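Local atomic coordinates of 5'-tyrosyl-DNA phosphodiesterase (Caenorhabditis elegans, PDB entry 4FVA), a protein that belongs to the endonuclease/exonuclease/phosphatase family of the DNase I-like clan and binds a magnesium ion. Residues G157-G163 with L218-L224; A183-A187 with K226-T230; S28-M33 with S239-S245; M17-I21 with V36-V40. One frame throughout, in Å; residues are numbered along the deposited sequence.

Contact 1. Residues G157-G163 with L218-L224; sequences GALVFFG and LYWSGPL
Phe161 and Trp220 are paired across an antiparallel ladder that joins strand 159-163 to the end of strand 212-221, inside one of the sheets of the DNase I-like fold. Four backbone bonds fix the register: Val160 with Ser221 and Phe162 with Tyr219 are the hydrogen-bonded pairs, and the shortest link is Tyr219 N to Phe162 O, 2.6 Å. Between them Phe161 and Trp220 form a non-hydrogen-bonded pair, and this middle of the ladder is tightly packed. Phe161 CD1 lies 3.5 Å from Trp220 CB, while the ring and the five-membered ring of the indole are tilted by only 25° yet slid so far apart that they barely overlap; Phe254 meets both rings. On the reverse face Phe162 and Tyr219 lie side by side and point the same way, CD2 of the former 3.7 Å from CD1 of the latter. Phe162 reaches this place with CG anti to its own N (chi1 163°), and helix 134-154 touches the two side chains through Cys144 and Met145. Toward Gly157 and Ser221 the ladder gives way to a more open, watery end. There a water donates to Ala158 O at 2.7 Å and sits 2.9 Å from Ser221 OG, bridging the two segments where Ser221 is partly exposed. Pro223 sits beside the Gly157 carbonyl, its CD 3.8 Å from Gly157 O. On the sheet face that carries Phe161 packing is close again: Leu159 and Leu224, both buried, cross at about a right angle, CD1 to CD1 3.5 Å. The loop after the strand is held by Trp220 NE1, which donates to Leu224 O at 2.7 Å, the acceptor just 3° out of the indole plane.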
loop_
_atom_site.group_PDB
_atom_site.type_symbol
_atom_site.label_atom_id
_atom_site.label_comp_id
_atom_site.label_asym_id
_atom_site.label_seq_id
_atom_site.Cartn_x
_atom_site.Cartn_y
_atom_site.Cartn_z
ATOM N N GLY A 157 -18.345 -1.610 -13.213
ATOM C CA GLY A 157 -17.580 -0.679 -14.018
ATOM C C GLY A 157 -16.571 0.166 -13.254
ATOM O O GLY A 157 -15.802 0.901 -13.872
ATOM N N ALA A 158 -16.588 0.106 -11.923
ATOM C CA ALA A 158 -15.616 0.881 -11.140
ATOM C C ALA A 158 -14.230 0.242 -11.102
ATOM O O ALA A 158 -14.086 -0.978 -11.236
ATOM C CB ALA A 158 -16.110 1.116 -9.714
ATOM N N LEU A 159 -13.214 1.074 -10.904
ATOM C CA LEU A 159 -11.873 0.568 -10.600
ATOM C C LEU A 159 -11.765 0.427 -9.091
ATOM O O LEU A 159 -12.070 1.370 -8.352
ATOM C CB LEU A 159 -10.806 1.552 -11.069
ATOM C CG LEU A 159 -10.083 1.297 -12.385
ATOM C CD1 LEU A 159 -8.986 2.342 -12.597
ATOM C CD2 LEU A 159 -9.505 -0.102 -12.384
ATOM N N VAL A 160 -11.378 -0.756 -8.626
ATOM C CA VAL A 160 -11.187 -0.974 -7.198
ATOM C C VAL A 160 -9.744 -1.434 -6.944
ATOM O O VAL A 160 -9.284 -2.432 -7.527
ATOM C CB VAL A 160 -12.189 -2.023 -6.648
ATOM C CG1 VAL A 160 -11.986 -2.221 -5.162
ATOM C CG2 VAL A 160 -13.632 -1.600 -6.930
ATOM N N PHE A 161 -9.031 -0.710 -6.081
ATOM C CA PHE A 161 -7.678 -1.111 -5.673
ATOM C C PHE A 161 -7.647 -1.434 -4.184
ATOM O O PHE A 161 -7.959 -0.582 -3.338
ATOM C CB PHE A 161 -6.644 -0.013 -5.989
ATOM C CG PHE A 161 -6.509 0.277 -7.463
ATOM C CD1 PHE A 161 -5.955 -0.662 -8.314
ATOM C CD2 PHE A 161 -6.963 1.485 -7.996
ATOM C CE1 PHE A 161 -5.842 -0.413 -9.678
ATOM C CE2 PHE A 161 -6.853 1.751 -9.365
ATOM C CZ PHE A 161 -6.287 0.793 -10.208
ATOM N N PHE A 162 -7.257 -2.658 -3.863
ATOM C CA PHE A 162 -7.098 -3.046 -2.464
ATOM C C PHE A 162 -5.707 -3.588 -2.170
ATOM O O PHE A 162 -5.214 -4.453 -2.900
ATOM C CB PHE A 162 -8.122 -4.098 -2.066
ATOM C CG PHE A 162 -7.764 -4.803 -0.799
ATOM C CD1 PHE A 162 -7.856 -4.151 0.426
ATOM C CD2 PHE A 162 -7.278 -6.095 -0.836
ATOM C CE1 PHE A 162 -7.493 -4.801 1.606
ATOM C CE2 PHE A 162 -6.918 -6.754 0.336
ATOM C CZ PHE A 162 -7.023 -6.100 1.558
ATOM N N GLY A 163 -5.078 -3.090 -1.102
ATOM C CA GLY A 163 -3.787 -3.614 -0.695
ATOM C C GLY A 163 -3.132 -2.853 0.449
ATOM O O GLY A 163 -3.805 -2.209 1.269
ATOM N N LEU A 218 -0.979 -5.698 -3.951
ATOM C CA LEU A 218 -2.045 -4.881 -4.505
ATOM C C LEU A 218 -2.966 -5.769 -5.322
ATOM O O LEU A 218 -2.512 -6.492 -6.211
ATOM C CB LEU A 218 -1.459 -3.786 -5.402
ATOM C CG LEU A 218 -1.095 -2.508 -4.647
ATOM C CD1 LEU A 218 -0.281 -1.552 -5.532
ATOM C CD2 LEU A 218 -2.376 -1.835 -4.115
ATOM N N TYR A 219 -4.254 -5.715 -5.006
ATOM C CA TYR A 219 -5.269 -6.427 -5.762
ATOM C C TYR A 219 -6.102 -5.396 -6.487
ATOM O O TYR A 219 -6.235 -4.259 -6.008
ATOM C CB TYR A 219 -6.163 -7.249 -4.829
ATOM C CG TYR A 219 -5.432 -8.327 -4.077
ATOM C CD1 TYR A 219 -4.856 -8.076 -2.844
ATOM C CD2 TYR A 219 -5.310 -9.603 -4.610
ATOM C CE1 TYR A 219 -4.173 -9.068 -2.157
ATOM C CE2 TYR A 219 -4.636 -10.600 -3.934
ATOM C CZ TYR A 219 -4.071 -10.324 -2.707
ATOM O OH TYR A 219 -3.404 -11.311 -2.024
ATOM N N TRP A 220 -6.663 -5.769 -7.637
ATOM C CA TRP A 220 -7.603 -4.864 -8.293
ATOM C C TRP A 220 -8.719 -5.567 -9.054
ATOM O O TRP A 220 -8.619 -6.743 -9.418
ATOM C CB TRP A 220 -6.871 -3.871 -9.202
ATOM C CG TRP A 220 -6.830 -4.247 -10.654
ATOM C CD1 TRP A 220 -7.551 -3.675 -11.668
ATOM C CD2 TRP A 220 -6.008 -5.256 -11.266
ATOM N NE1 TRP A 220 -7.229 -4.269 -12.868
ATOM C CE2 TRP A 220 -6.286 -5.240 -12.651
ATOM C CE3 TRP A 220 -5.067 -6.167 -10.777
ATOM C CZ2 TRP A 220 -5.655 -6.110 -13.555
ATOM C CZ3 TRP A 220 -4.436 -7.023 -11.676
ATOM C CH2 TRP A 220 -4.734 -6.989 -13.046
ATOM N N SER A 221 -9.785 -4.820 -9.289
ATOM C CA SER A 221 -10.840 -5.250 -10.177
ATOM C C SER A 221 -11.189 -4.048 -11.007
ATOM O O SER A 221 -11.023 -2.915 -10.542
ATOM C CB SER A 221 -12.057 -5.708 -9.383
ATOM O OG SER A 221 -13.167 -5.878 -10.235
ATOM N N GLY A 222 -11.666 -4.279 -12.227
ATOM C CA GLY A 222 -12.093 -3.178 -13.067
ATOM C C GLY A 222 -11.747 -3.314 -14.532
ATOM O O GLY A 222 -11.179 -4.324 -14.957
ATOM N N PRO A 223 -12.089 -2.276 -15.309
ATOM C CA PRO A 223 -12.010 -2.259 -16.776
ATOM C C PRO A 223 -10.580 -2.164 -17.293
ATOM O O PRO A 223 -10.374 -2.139 -18.506
ATOM C CB PRO A 223 -12.789 -0.995 -17.152
ATOM C CG PRO A 223 -12.634 -0.102 -15.948
ATOM C CD PRO A 223 -12.641 -1.024 -14.765
ATOM N N LEU A 224 -9.601 -2.157 -16.396
ATOM C CA LEU A 224 -8.206 -2.179 -16.826
ATOM C C LEU A 224 -7.672 -3.589 -16.634
ATOM O O LEU A 224 -7.691 -4.127 -15.521
ATOM C CB LEU A 224 -7.380 -1.161 -16.030
ATOM C CG LEU A 224 -7.835 0.295 -16.166
ATOM C CD1 LEU A 224 -7.015 1.233 -15.283
ATOM C CD2 LEU A 224 -7.723 0.727 -17.626
HETATM O O HOH W 1 -14.706 -3.434 -10.403
#

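Contact 2. Residues A183-A187 with K226-T230; sequences AWEAA and KVKFT
Phe229 receives Trp184 on the face of its ring. Trp184 CB stands over the middle of that face, 4.0 Å from the ring centroid and 11° off the normal, a CH-pi contact. The indole then turns its edge to the same ring: the five-membered ring and the phenyl planes meet at 71°, T-shaped, with Trp184 CD1 3.9 Å from Phe229 CD1. Beside this pair, three alanines fill the remaining first shell. Ala187 CB presses on Phe229 CB at 3.6 Å, Ala186 CB touches Val227 CG1 at 3.6 Å, and Ala183 CB touches both Val227 CG2 and Phe229 CD2, 4.1 Å from each. Val227 presents both methyls to the helix because its CG1 sits between the backbone N and the carbonyl carbon (chi1 56°), which leaves CG2 anti to N. The short helix 183-186 is thereby laid on strand 226-232, the outermost strand of one of the sheets of this DNase I-like fold, and the contact is apolar apart from one water. That water accepts from Val227 N at 3.1 Å and gives a weak bond to Ala186 O. In the next shell, Trp220 lies against Ala186 and Val227 from strand 212-221, and Phe254 and Ile250 of strand 249-255 touch Val227 and Phe229 respectively. The N-H further restrains the indole: Trp184 NE1 donates to Asp190 O, with a weak bond to Thr193 OG1, so the ring is also held from the loop after the helix. At the start of the helix, Asp182 OD1 makes weak bonds to the backbone N atoms of Trp184 and Glu185.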
loop_
_atom_site.group_PDB
_atom_site.type_symbol
_atom_site.label_atom_id
_atom_site.label_comp_id
_atom_site.label_asym_id
_atom_site.label_seq_id
_atom_site.Cartn_x
_atom_site.Cartn_y
_atom_site.Cartn_z
ATOM N N ALA A 183 -1.881 -7.930 -8.458
ATOM C CA ALA A 183 -1.103 -7.159 -9.434
ATOM C C ALA A 183 0.233 -7.812 -9.783
ATOM O O ALA A 183 0.617 -7.870 -10.952
ATOM C CB ALA A 183 -0.893 -5.723 -8.938
ATOM N N TRP A 184 0.956 -8.286 -8.777
ATOM C CA TRP A 184 2.232 -8.927 -9.046
ATOM C C TRP A 184 2.101 -10.180 -9.899
ATOM O O TRP A 184 2.910 -10.414 -10.805
ATOM C CB TRP A 184 2.959 -9.277 -7.756
ATOM C CG TRP A 184 4.193 -10.089 -8.010
ATOM C CD1 TRP A 184 5.384 -9.640 -8.520
ATOM C CD2 TRP A 184 4.374 -11.486 -7.736
ATOM N NE1 TRP A 184 6.286 -10.677 -8.594
ATOM C CE2 TRP A 184 5.695 -11.818 -8.113
ATOM C CE3 TRP A 184 3.550 -12.485 -7.208
ATOM C CZ2 TRP A 184 6.208 -13.115 -7.984
ATOM C CZ3 TRP A 184 4.062 -13.777 -7.085
ATOM C CH2 TRP A 184 5.380 -14.075 -7.466
ATOM N N GLU A 185 1.108 -11.000 -9.571
ATOM C CA GLU A 185 0.832 -12.210 -10.335
ATOM C C GLU A 185 0.422 -11.890 -11.761
ATOM O O GLU A 185 0.952 -12.468 -12.703
ATOM C CB GLU A 185 -0.266 -13.034 -9.665
ATOM C CG GLU A 185 0.134 -13.709 -8.370
ATOM C CD GLU A 185 -1.047 -14.421 -7.748
ATOM O OE1 GLU A 185 -0.903 -14.999 -6.652
ATOM O OE2 GLU A 185 -2.127 -14.401 -8.374
ATOM N N ALA A 186 -0.516 -10.960 -11.914
ATOM C CA ALA A 186 -1.015 -10.578 -13.234
ATOM C C ALA A 186 0.061 -9.939 -14.105
ATOM O O ALA A 186 -0.048 -9.916 -15.332
ATOM C CB ALA A 186 -2.218 -9.647 -13.097
ATOM N N ALA A 187 1.090 -9.386 -13.470
ATOM C CA ALA A 187 2.183 -8.790 -14.219
ATOM C C ALA A 187 3.182 -9.849 -14.674
ATOM O O ALA A 187 4.086 -9.545 -15.450
ATOM C CB ALA A 187 2.885 -7.717 -13.388
ATOM N N LYS A 226 -4.550 -4.898 -17.980
ATOM C CA LYS A 226 -3.106 -5.097 -17.984
ATOM C C LYS A 226 -2.431 -4.331 -16.846
ATOM O O LYS A 226 -2.932 -3.291 -16.390
ATOM C CB LYS A 226 -2.505 -4.710 -19.334
ATOM C CG LYS A 226 -2.919 -5.636 -20.472
ATOM C CD LYS A 226 -2.302 -5.183 -21.785
ATOM C CE LYS A 226 -3.037 -3.996 -22.370
ATOM N NZ LYS A 226 -3.124 -4.070 -23.855
ATOM N N VAL A 227 -1.297 -4.851 -16.389
ATOM C CA VAL A 227 -0.594 -4.250 -15.266
ATOM C C VAL A 227 0.913 -4.441 -15.399
ATOM O O VAL A 227 1.383 -5.514 -15.779
ATOM C CB VAL A 227 -1.113 -4.809 -13.906
ATOM C CG1 VAL A 227 -1.008 -6.316 -13.877
ATOM C CG2 VAL A 227 -0.354 -4.197 -12.723
ATOM N N LYS A 228 1.666 -3.384 -15.105
ATOM C CA LYS A 228 3.107 -3.500 -14.946
ATOM C C LYS A 228 3.456 -3.320 -13.456
ATOM O O LYS A 228 2.807 -2.543 -12.760
ATOM C CB LYS A 228 3.804 -2.448 -15.811
ATOM C CG LYS A 228 3.873 -2.854 -17.284
ATOM C CD LYS A 228 4.249 -1.700 -18.197
ATOM C CE LYS A 228 4.894 -2.214 -19.483
ATOM N NZ LYS A 228 5.042 -1.132 -20.500
ATOM N N PHE A 229 4.500 -4.001 -12.986
ATOM C CA PHE A 229 4.801 -4.072 -11.551
ATOM C C PHE A 229 6.306 -3.977 -11.312
ATOM O O PHE A 229 7.079 -4.733 -11.905
ATOM C CB PHE A 229 4.247 -5.383 -10.964
ATOM C CG PHE A 229 4.304 -5.461 -9.441
ATOM C CD1 PHE A 229 5.492 -5.755 -8.783
ATOM C CD2 PHE A 229 3.157 -5.253 -8.687
ATOM C CE1 PHE A 229 5.539 -5.835 -7.385
ATOM C CE2 PHE A 229 3.180 -5.327 -7.311
ATOM C CZ PHE A 229 4.374 -5.612 -6.647
ATOM N N THR A 230 6.722 -3.016 -10.486
ATOM C CA THR A 230 8.143 -2.871 -10.121
ATOM C C THR A 230 8.309 -2.673 -8.618
ATOM O O THR A 230 7.338 -2.406 -7.908
ATOM C CB THR A 230 8.814 -1.673 -10.819
ATOM O OG1 THR A 230 8.243 -0.455 -10.317
ATOM C CG2 THR A 230 8.620 -1.740 -12.336
HETATM O O HOH W 2 -0.582 -7.570 -17.806
#

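Contact 3. Residues S28-M33 with S239-S245; sequences SLLTRM and SCLCFPS
Ser28, at the N-cap position of helix 29-43, meets the loop first: its OG lies 3.6 Å from Cys240 CB, and its CB is 4.1 Å from Cys242 SG. Its hydroxyl makes no capping bond, yet its carbonyl takes the backbone N-H of Arg32 in the first helical turn. Three residues on, Thr31 turns its CG2 methyl to the loop, 3.7 Å from Cys240 SG, while its OG1 and Ser239 OG are joined through a shared water. Arg32 follows with the largest share of the buried surface. Its aliphatic part runs past Cys242, whose SG is 3.6 Å from Arg32 CD, and the chain then bends at chi3 (41°), which turns NE to Pro244 O at 2.8 Å. The N-H to O angle is 149°, and the acceptor lies close to the guanidinium plane, although the donor approaches 50° above the carbonyl plane and so does not sit on a lone pair. NH2 adds a weak bond to the same oxygen. The rest of the guanidinium is held by backbone carbonyls: NH2 by Asp22, a magnesium ligand, and NH1 by Asp25 and Arg27. Met33 CE lies over one guanidinium face, 4.2 Å above its plane and offset toward the rim. Through these bonds the start of the helix is tied to the loop before strand 249-255, close to the metal site of this DNase I-like fold, the side chain of Ser245 being about 7 Å from the magnesium ion. Pro244 is the part of the loop that packs on both Trp19 of strand 13-20 and Val36 and Ile39 farther along helix 29-43.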
loop_
_atom_site.group_PDB
_atom_site.type_symbol
_atom_site.label_atom_id
_atom_site.label_comp_id
_atom_site.label_asym_id
_atom_site.label_seq_id
_atom_site.Cartn_x
_atom_site.Cartn_y
_atom_site.Cartn_z
ATOM N N SER A 28 17.463 7.563 12.277
ATOM C CA SER A 28 17.551 8.327 11.029
ATOM C C SER A 28 16.174 8.589 10.416
ATOM O O SER A 28 16.037 8.672 9.190
ATOM C CB SER A 28 18.434 7.598 10.009
ATOM O OG SER A 28 19.782 7.548 10.432
ATOM N N LEU A 29 15.159 8.707 11.265
ATOM C CA LEU A 29 13.784 8.855 10.794
ATOM C C LEU A 29 13.583 10.050 9.841
ATOM O O LEU A 29 12.920 9.928 8.801
ATOM C CB LEU A 29 12.807 8.918 11.970
ATOM C CG LEU A 29 11.329 9.026 11.584
ATOM C CD1 LEU A 29 10.903 7.802 10.770
ATOM C CD2 LEU A 29 10.432 9.178 12.839
ATOM N N LEU A 30 14.090 11.221 10.220
ATOM C CA LEU A 30 13.916 12.402 9.376
ATOM C C LEU A 30 14.593 12.216 8.026
ATOM O O LEU A 30 13.986 12.442 6.982
ATOM C CB LEU A 30 14.415 13.679 10.070
ATOM C CG LEU A 30 14.243 14.964 9.232
ATOM C CD1 LEU A 30 12.794 15.173 8.836
ATOM C CD2 LEU A 30 14.707 16.176 10.018
ATOM N N THR A 31 15.841 11.766 8.033
ATOM C CA THR A 31 16.541 11.555 6.774
ATOM C C THR A 31 15.783 10.553 5.904
ATOM O O THR A 31 15.659 10.738 4.681
ATOM C CB THR A 31 17.989 11.076 7.012
ATOM O OG1 THR A 31 18.721 12.091 7.704
ATOM C CG2 THR A 31 18.691 10.771 5.703
ATOM N N ARG A 32 15.279 9.496 6.536
ATOM C CA ARG A 32 14.549 8.454 5.817
ATOM C C ARG A 32 13.224 8.980 5.246
ATOM O O ARG A 32 12.860 8.654 4.113
ATOM C CB ARG A 32 14.332 7.210 6.699
ATOM C CG ARG A 32 15.626 6.430 7.047
ATOM C CD ARG A 32 15.415 5.386 8.167
ATOM N NE ARG A 32 14.148 4.714 7.970
ATOM C CZ ARG A 32 13.178 4.616 8.868
ATOM N NH1 ARG A 32 13.348 5.075 10.100
ATOM N NH2 ARG A 32 12.044 4.012 8.527
ATOM N N MET A 33 12.507 9.801 6.015
ATOM C CA MET A 33 11.241 10.344 5.504
ATOM C C MET A 33 11.493 11.310 4.335
ATOM O O MET A 33 10.726 11.348 3.382
ATOM C CB MET A 33 10.415 11.022 6.603
ATOM C CG MET A 33 9.928 10.079 7.718
ATOM S SD MET A 33 8.993 8.659 7.115
ATOM C CE MET A 33 10.324 7.502 6.850
ATOM N N SER A 239 23.978 9.328 3.093
ATOM C CA SER A 239 24.374 10.074 4.285
ATOM C C SER A 239 24.266 9.269 5.589
ATOM O O SER A 239 25.021 9.504 6.542
ATOM C CB SER A 239 23.564 11.371 4.389
ATOM O OG SER A 239 22.186 11.105 4.600
ATOM N N CYS A 240 23.340 8.319 5.638
ATOM C CA CYS A 240 23.117 7.571 6.877
ATOM C C CYS A 240 23.241 6.065 6.658
ATOM O O CYS A 240 23.051 5.290 7.590
ATOM C CB CYS A 240 21.760 7.909 7.489
ATOM S SG CYS A 240 20.355 7.568 6.406
ATOM N N LEU A 241 23.473 5.655 5.411
ATOM C CA LEU A 241 23.742 4.248 5.102
ATOM C C LEU A 241 22.621 3.273 5.474
ATOM O O LEU A 241 22.872 2.091 5.694
ATOM C CB LEU A 241 25.061 3.797 5.749
ATOM C CG LEU A 241 26.286 4.607 5.329
ATOM C CD1 LEU A 241 27.575 4.023 5.962
ATOM C CD2 LEU A 241 26.390 4.590 3.806
ATOM N N CYS A 242 21.391 3.754 5.564
ATOM C CA CYS A 242 20.272 2.831 5.732
ATOM C C CYS A 242 19.298 2.960 4.557
ATOM O O CYS A 242 19.378 3.915 3.756
ATOM C CB CYS A 242 19.572 3.071 7.061
ATOM S SG CYS A 242 18.801 4.695 7.143
ATOM N N PHE A 243 18.395 1.991 4.427
ATOM C CA PHE A 243 17.348 2.082 3.431
ATOM C C PHE A 243 16.239 2.976 3.970
ATOM O O PHE A 243 16.134 3.164 5.184
ATOM C CB PHE A 243 16.827 0.695 3.089
ATOM C CG PHE A 243 17.876 -0.214 2.495
ATOM C CD1 PHE A 243 18.144 -0.185 1.132
ATOM C CD2 PHE A 243 18.597 -1.092 3.301
ATOM C CE1 PHE A 243 19.104 -1.015 0.573
ATOM C CE2 PHE A 243 19.575 -1.929 2.749
ATOM C CZ PHE A 243 19.829 -1.892 1.393
ATOM N N PRO A 244 15.423 3.560 3.075
ATOM C CA PRO A 244 14.320 4.396 3.569
ATOM C C PRO A 244 13.430 3.620 4.527
ATOM O O PRO A 244 12.950 4.157 5.520
ATOM C CB PRO A 244 13.545 4.740 2.285
ATOM C CG PRO A 244 14.594 4.702 1.193
ATOM C CD PRO A 244 15.497 3.542 1.601
ATOM N N SER A 245 13.242 2.343 4.231
ATOM C CA SER A 245 12.384 1.477 5.032
ATOM C C SER A 245 12.929 0.061 5.016
ATOM O O SER A 245 13.718 -0.278 4.146
ATOM C CB SER A 245 10.959 1.489 4.461
ATOM O OG SER A 245 10.133 0.543 5.121
HETATM O O HOH W 3 21.901 11.815 7.797
#

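Contact 4. Residues M17-I21 with V36-V40; sequences MSWNI and VAHIV
Trp19 and Val36 come at each other from opposite directions where strand 13-20 packs on helix 29-43, the first two elements of a beta-alpha-beta unit completed by strand 47-53. The segment axes are 11.7 Å apart and run at 168°, nearly antiparallel, as the return helix between parallel strands should. Trp19 has the most surface buried here. With chi1 at -154° the indole swings away from the backbone N and its six-membered ring extends from the sheet to the helix. Val36, next in buried area, lays CG2 4.0 Å above the indole plane, offset toward the rim, and its CG1 is 3.9 Å from Trp19 CZ3. Ile39, third, crosses the indole at about a right angle and meets its edge, CD1 to Trp19 CH2 3.8 Å. The two helix residues, one turn apart, thus clasp the ring by a face and an edge, while Trp19 NE1, at the other end, donates to His247 O. On the side of the ring plane opposite Val36 CG2, Met17 CE is 4.3 Å from Ile39 CG2. On the Val36 side of the ring Ile21 joins in, and its CG2 is 4.0 Å from Val36 CG1.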
loop_
_atom_site.group_PDB
_atom_site.type_symbol
_atom_site.label_atom_id
_atom_site.label_comp_id
_atom_site.label_asym_id
_atom_site.label_seq_id
_atom_site.Cartn_x
_atom_site.Cartn_y
_atom_site.Cartn_z
ATOM N N MET A 17 1.175 3.045 -5.991
ATOM C CA MET A 17 2.366 2.690 -5.232
ATOM C C MET A 17 1.946 2.472 -3.786
ATOM O O MET A 17 1.074 3.190 -3.284
ATOM C CB MET A 17 3.400 3.814 -5.321
ATOM C CG MET A 17 4.667 3.569 -4.499
ATOM S SD MET A 17 5.886 4.808 -4.933
ATOM C CE MET A 17 7.014 4.664 -3.552
ATOM N N SER A 18 2.529 1.463 -3.134
ATOM C CA SER A 18 2.245 1.174 -1.721
ATOM C C SER A 18 3.542 0.931 -0.962
ATOM O O SER A 18 4.440 0.241 -1.469
ATOM C CB SER A 18 1.325 -0.036 -1.584
ATOM O OG SER A 18 1.066 -0.321 -0.218
ATOM N N TRP A 19 3.638 1.469 0.252
ATOM C CA TRP A 19 4.900 1.430 0.985
ATOM C C TRP A 19 4.703 1.488 2.488
ATOM O O TRP A 19 4.095 2.428 3.014
ATOM C CB TRP A 19 5.776 2.610 0.553
ATOM C CG TRP A 19 7.251 2.410 0.714
ATOM C CD1 TRP A 19 7.897 1.338 1.296
ATOM C CD2 TRP A 19 8.281 3.306 0.271
ATOM N NE1 TRP A 19 9.255 1.523 1.234
ATOM C CE2 TRP A 19 9.521 2.716 0.606
ATOM C CE3 TRP A 19 8.274 4.544 -0.385
ATOM C CZ2 TRP A 19 10.747 3.321 0.296
ATOM C CZ3 TRP A 19 9.492 5.151 -0.688
ATOM C CH2 TRP A 19 10.716 4.534 -0.344
ATOM N N ASN A 20 5.219 0.476 3.177
ATOM C CA ASN A 20 5.326 0.546 4.625
ATOM C C ASN A 20 6.612 1.293 4.902
ATOM O O ASN A 20 7.698 0.787 4.592
ATOM C CB ASN A 20 5.328 -0.854 5.241
ATOM C CG ASN A 20 5.552 -0.832 6.740
ATOM O OD1 ASN A 20 6.271 0.026 7.254
ATOM N ND2 ASN A 20 4.925 -1.771 7.452
ATOM N N ILE A 21 6.496 2.501 5.452
ATOM C CA ILE A 21 7.673 3.365 5.571
ATOM C C ILE A 21 8.412 3.254 6.918
ATOM O O ILE A 21 9.339 4.027 7.210
ATOM C CB ILE A 21 7.351 4.831 5.220
ATOM C CG1 ILE A 21 6.358 5.440 6.202
ATOM C CG2 ILE A 21 6.849 4.935 3.730
ATOM C CD1 ILE A 21 6.042 6.893 5.918
ATOM N N VAL A 36 11.996 9.068 1.477
ATOM C CA VAL A 36 10.701 8.591 1.011
ATOM C C VAL A 36 10.039 9.642 0.108
ATOM O O VAL A 36 9.604 9.334 -0.994
ATOM C CB VAL A 36 9.749 8.233 2.183
ATOM C CG1 VAL A 36 8.323 8.017 1.660
ATOM C CG2 VAL A 36 10.241 6.968 2.920
ATOM N N ALA A 37 9.967 10.882 0.572
ATOM C CA ALA A 37 9.326 11.920 -0.226
ATOM C C ALA A 37 10.074 12.118 -1.544
ATOM O O ALA A 37 9.459 12.326 -2.589
ATOM C CB ALA A 37 9.223 13.224 0.555
ATOM N N HIS A 38 11.397 12.034 -1.483
ATOM C CA HIS A 38 12.231 12.142 -2.671
ATOM C C HIS A 38 11.893 11.079 -3.717
ATOM O O HIS A 38 11.717 11.382 -4.908
ATOM C CB HIS A 38 13.704 12.032 -2.275
ATOM C CG HIS A 38 14.655 12.390 -3.369
ATOM N ND1 HIS A 38 15.095 11.476 -4.305
ATOM C CD2 HIS A 38 15.260 13.563 -3.676
ATOM C CE1 HIS A 38 15.923 12.075 -5.143
ATOM N NE2 HIS A 38 16.042 13.340 -4.780
ATOM N N ILE A 39 11.790 9.834 -3.267
ATOM C CA ILE A 39 11.509 8.719 -4.163
ATOM C C ILE A 39 10.108 8.833 -4.774
ATOM O O ILE A 39 9.916 8.582 -5.969
ATOM C CB ILE A 39 11.715 7.355 -3.436
ATOM C CG1 ILE A 39 13.215 7.053 -3.331
ATOM C CG2 ILE A 39 11.003 6.235 -4.184
ATOM C CD1 ILE A 39 13.599 6.169 -2.159
ATOM N N VAL A 40 9.144 9.230 -3.953
ATOM C CA VAL A 40 7.780 9.479 -4.419
ATOM C C VAL A 40 7.764 10.495 -5.576
ATOM O O VAL A 40 7.141 10.263 -6.602
ATOM C CB VAL A 40 6.856 9.989 -3.270
ATOM C CG1 VAL A 40 5.493 10.450 -3.823
ATOM C CG2 VAL A 40 6.668 8.916 -2.208
#

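In the fold
Along the chain contact 4 closes first. Contact 3 uses the same helix 29-43 about two turns earlier and pairs its start with loop 239-245, enclosing contacts 1 and 2 in sequence and bringing distant parts of the chain together beside the metal site. Contacts 3 and 4 touch, centres about 12 Å apart, where Ser245 OG meets Asn20 O in a probable hydrogen bond. Contacts 1 and 2, centres also about 12 Å apart and interleaved in sequence, meet through the Trp220 ring and Ala183 N to Leu218 O. Contacts 1 and 3 lie on opposite sides of the chain centre, centres about 32 Å apart. Contacts 2 and 4 reach one six-stranded sheet; contact 1 belongs to the second.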